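Local coordinates for uncharacterized protein YJL217W (Saccharomyces cerevisiae, PDB 3O12), which functions in the galactose metabolic pathway through the GAL83 protein and may control the level of ENO1, at residues A[125-130]-A[159-164]. Numbering follows the deposited sequence.
Sequences LSSVLT and LRIQVS. With EDO (1,2-ethanediol), chain I; EDO (1,2-ethanediol), chain F.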
ATOM      1  N   LEU A 125       0.426  -5.287  11.079  1.00 16.83           N
ATOM      2  CA  LEU A 125       1.300  -4.751  10.045  1.00 16.68           C
ATOM      3  C   LEU A 125       1.596  -5.900   9.099  1.00 15.85           C
ATOM      4  O   LEU A 125       2.132  -6.935   9.489  1.00 18.55           O
ATOM      5  CB  LEU A 125       2.592  -4.189  10.642  1.00 24.14           C
ATOM      6  CG  LEU A 125       3.485  -3.433   9.647  1.00 30.10           C
ATOM      7  CD1 LEU A 125       2.765  -2.233   9.076  1.00 34.95           C
ATOM      8  CD2 LEU A 125       4.791  -3.014  10.303  1.00 41.05           C
ATOM      9  N   SER A 126       1.240  -5.701   7.842  1.00 14.15           N
ATOM     10  CA  SER A 126       1.207  -6.772   6.866  1.00 14.69           C
ATOM     11  C   SER A 126       1.836  -6.317   5.566  1.00 13.46           C
ATOM     12  O   SER A 126       1.753  -5.143   5.192  1.00 13.50           O
ATOM     13  CB  SER A 126      -0.252  -7.158   6.620  1.00 19.92           C
ATOM     14  OG  SER A 126      -0.384  -8.099   5.577  1.00 29.65           O
ATOM     15  N   SER A 127       2.473  -7.239   4.864  1.00 12.05           N
ATOM     16  CA  SER A 127       2.924  -6.974   3.509  1.00 12.26           C
ATOM     17  C   SER A 127       2.728  -8.194   2.644  1.00 10.94           C
ATOM     18  O   SER A 127       2.830  -9.326   3.124  1.00 11.56           O
ATOM     19  CB  SER A 127       4.381  -6.500   3.463  1.00 13.85           C
ATOM     20  OG  SER A 127       5.265  -7.467   3.970  1.00 17.06           O
ATOM     21  N   VAL A 128       2.425  -7.962   1.372  1.00 12.12           N
ATOM     22  CA  VAL A 128       2.264  -9.031   0.403  1.00 11.64           C
ATOM     23  C   VAL A 128       3.096  -8.692  -0.815  1.00 11.18           C
ATOM     24  O   VAL A 128       2.864  -7.666  -1.459  1.00 11.90           O
ATOM     25  CB  VAL A 128       0.803  -9.217  -0.018  1.00 11.85           C
ATOM     26  CG1 VAL A 128       0.685 -10.349  -1.064  1.00 14.19           C
ATOM     27  CG2 VAL A 128      -0.069  -9.528   1.191  1.00 13.49           C
ATOM     28  N   LEU A 129       4.078  -9.527  -1.122  1.00 10.70           N
ATOM     29  CA  LEU A 129       4.903  -9.379  -2.305  1.00 11.99           C
ATOM     30  C   LEU A 129       4.446 -10.407  -3.315  1.00 13.06           C
ATOM     31  O   LEU A 129       4.459 -11.606  -3.027  1.00 13.43           O
ATOM     32  CB  LEU A 129       6.377  -9.596  -1.954  1.00 15.76           C
ATOM     33  CG  LEU A 129       7.409  -9.151  -2.994  1.00 21.25           C
ATOM     34  CD1 LEU A 129       8.788  -9.068  -2.360  1.00 26.86           C
ATOM     35  CD2 LEU A 129       7.417 -10.074  -4.187  1.00 25.75           C
ATOM     36  N   THR A 130       4.021  -9.937  -4.480  1.00 12.83           N
ATOM     37  CA  THR A 130       3.480 -10.804  -5.514  1.00 10.59           C
ATOM     38  C   THR A 130       4.411 -10.781  -6.705  1.00 13.14           C
ATOM     39  O   THR A 130       4.640  -9.741  -7.325  1.00 13.28           O
ATOM     40  CB  THR A 130       2.063 -10.353  -5.892  1.00 12.76           C
ATOM     41  OG1 THR A 130       1.235 -10.489  -4.731  1.00 12.44           O
ATOM     42  CG2 THR A 130       1.493 -11.197  -7.023  1.00 14.20           C
ATOM     43  N   LEU A 159      13.477  -4.298  -3.074  1.00 12.56           N
ATOM     44  CA  LEU A 159      12.483  -3.473  -2.415  1.00 11.05           C
ATOM     45  C   LEU A 159      12.689  -3.482  -0.902  1.00 12.37           C
ATOM     46  O   LEU A 159      12.914  -4.531  -0.299  1.00 14.61           O
ATOM     47  CB  LEU A 159      11.074  -3.955  -2.780  1.00 15.03           C
ATOM     48  CG  LEU A 159       9.882  -3.127  -2.290  1.00 17.52           C
ATOM     49  CD1 LEU A 159       8.690  -3.266  -3.247  1.00 21.07           C
ATOM     50  CD2 LEU A 159       9.507  -3.532  -0.880  1.00 21.31           C
ATOM     51  N   ARG A 160      12.631  -2.305  -0.285  1.00 11.91           N
ATOM     52  CA  ARG A 160      12.714  -2.174   1.170  1.00 11.58           C
ATOM     53  C   ARG A 160      11.502  -1.407   1.668  1.00 11.67           C
ATOM     54  O   ARG A 160      11.189  -0.335   1.142  1.00 12.94           O
ATOM     55  CB  ARG A 160      13.970  -1.407   1.573  1.00 15.27           C
ATOM     56  CG  ARG A 160      15.251  -2.167   1.428  1.00 29.93           C
ATOM     57  CD  ARG A 160      16.445  -1.323   1.853  1.00 40.42           C
ATOM     58  NE  ARG A 160      17.111  -0.718   0.703  1.00 37.24           N
ATOM     59  CZ  ARG A 160      17.285   0.588   0.527  1.00 44.43           C
ATOM     60  NH1 ARG A 160      16.842   1.454   1.432  1.00 54.39           N
ATOM     61  NH2 ARG A 160      17.907   1.028  -0.558  1.00 42.07           N
ATOM     62  N   ILE A 161      10.814  -1.937   2.664  1.00 12.54           N
ATOM     63  CA  ILE A 161       9.683  -1.263   3.295  1.00 12.71           C
ATOM     64  C   ILE A 161      10.033  -0.914   4.721  1.00 11.58           C
ATOM     65  O   ILE A 161      10.523  -1.772   5.465  1.00 13.29           O
ATOM     66  CB  ILE A 161       8.472  -2.202   3.412  1.00 19.55           C
ATOM     67  CG1 ILE A 161       8.105  -2.799   2.065  1.00 21.47           C
ATOM     68  CG2 ILE A 161       7.282  -1.461   4.024  1.00 20.07           C
ATOM     69  CD1 ILE A 161       7.004  -3.827   2.168  1.00 27.87           C
ATOM     70  N   GLN A 162       9.769   0.329   5.116  1.00 12.30           N
ATOM     71  CA  GLN A 162       9.920   0.767   6.495  1.00 14.00           C
ATOM     72  C   GLN A 162       8.608   1.380   6.970  1.00 13.74           C
ATOM     73  O   GLN A 162       7.808   1.886   6.164  1.00 12.77           O
ATOM     74  CB  GLN A 162      11.033   1.808   6.608  1.00 14.60           C
ATOM     75  CG  GLN A 162      12.409   1.295   6.224  1.00 14.91           C
ATOM     76  CD  GLN A 162      13.406   2.419   6.050  1.00 20.80           C
ATOM     77  OE1 GLN A 162      13.991   2.914   7.020  1.00 25.75           O
ATOM     78  NE2 GLN A 162      13.606   2.834   4.812  1.00 19.25           N
ATOM     79  N   VAL A 163       8.383   1.343   8.280  1.00 12.85           N
ATOM     80  CA  VAL A 163       7.178   1.906   8.869  1.00 14.08           C
ATOM     81  C   VAL A 163       7.586   2.873   9.972  1.00 14.54           C
ATOM     82  O   VAL A 163       8.675   2.748  10.536  1.00 15.94           O
ATOM     83  CB  VAL A 163       6.263   0.784   9.427  1.00 13.39           C
ATOM     84  CG1 VAL A 163       6.948   0.051  10.587  1.00 16.42           C
ATOM     85  CG2 VAL A 163       4.928   1.329   9.876  1.00 15.33           C
ATOM     86  N   SER A 164       6.731   3.840  10.276  1.00 12.87           N
ATOM     87  CA  SER A 164       7.025   4.751  11.379  1.00 15.38           C
ATOM     88  C   SER A 164       5.765   5.210  12.096  1.00 16.54           C
ATOM     89  O   SER A 164       4.732   5.430  11.470  1.00 15.99           O
ATOM     90  CB  SER A 164       7.802   5.963  10.866  1.00 14.42           C
ATOM     91  OG  SER A 164       8.124   6.841  11.939  1.00 16.52           O
TER
HETATM   92  C1  EDO I 208       5.277  -7.413   8.859  1.00 50.37           C
HETATM   93  O1  EDO I 208       6.497  -8.134   9.064  1.00 54.52           O
HETATM   94  C2  EDO I 208       4.737  -7.727   7.469  1.00 38.79           C
HETATM   95  O2  EDO I 208       5.810  -7.700   6.524  1.00 31.63           O
HETATM   96  C1  EDO F 205      -1.450  -4.764   3.059  1.00 39.24           C
HETATM   97  O1  EDO F 205      -2.051  -4.355   4.296  1.00 38.90           O
HETATM   98  C2  EDO F 205      -0.732  -6.101   3.221  1.00 32.17           C
HETATM   99  O2  EDO F 205      -1.698  -7.109   3.520  1.00 38.43           O
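Leu125 faces Val163 and Ser127 faces Ile161 across two strands that run antiparallel in different sheets, their CA atoms 9.0 Å and 8.9 Å apart, a spacing filled by side chains instead of backbone bonds. Leu125 and Val163 reach toward each other tip to tip: CG of Leu125 lies anti to the backbone N (chi1 -172°), and its CD2 meets Val163 CG1 at 3.8 Å. The branched leucine reaches a little under half of the way across, while the short, beta-branched valine suits an extended strand and offers a compact methyl to meet it. At the second pair the roles reverse, for here strand 158-164 supplies the longer chain. Ile161, nearly fully extended at chi2 (174°), brings CD1 to 4.0 Å from Ser127 CB and also touches Leu112 and Ala114 of strand 110-119. Serine is small enough to leave room for that methyl. The Ser127 hydroxyl is gripped by Arg174 and by one ethanediol, whose O2 lies 2.6 Å from OG. On the other face of strand 122-131, Ser126 OG hydrogen-bonds Trp136 NE1 and, at 2.6 Å, O2 of a second ethanediol; both diols probably come from the crystallisation liquor. Alternate residues thus serve opposite faces, and van der Waals contacts between side chains join two antiparallel sheets face to face, as in the core of a beta sandwich.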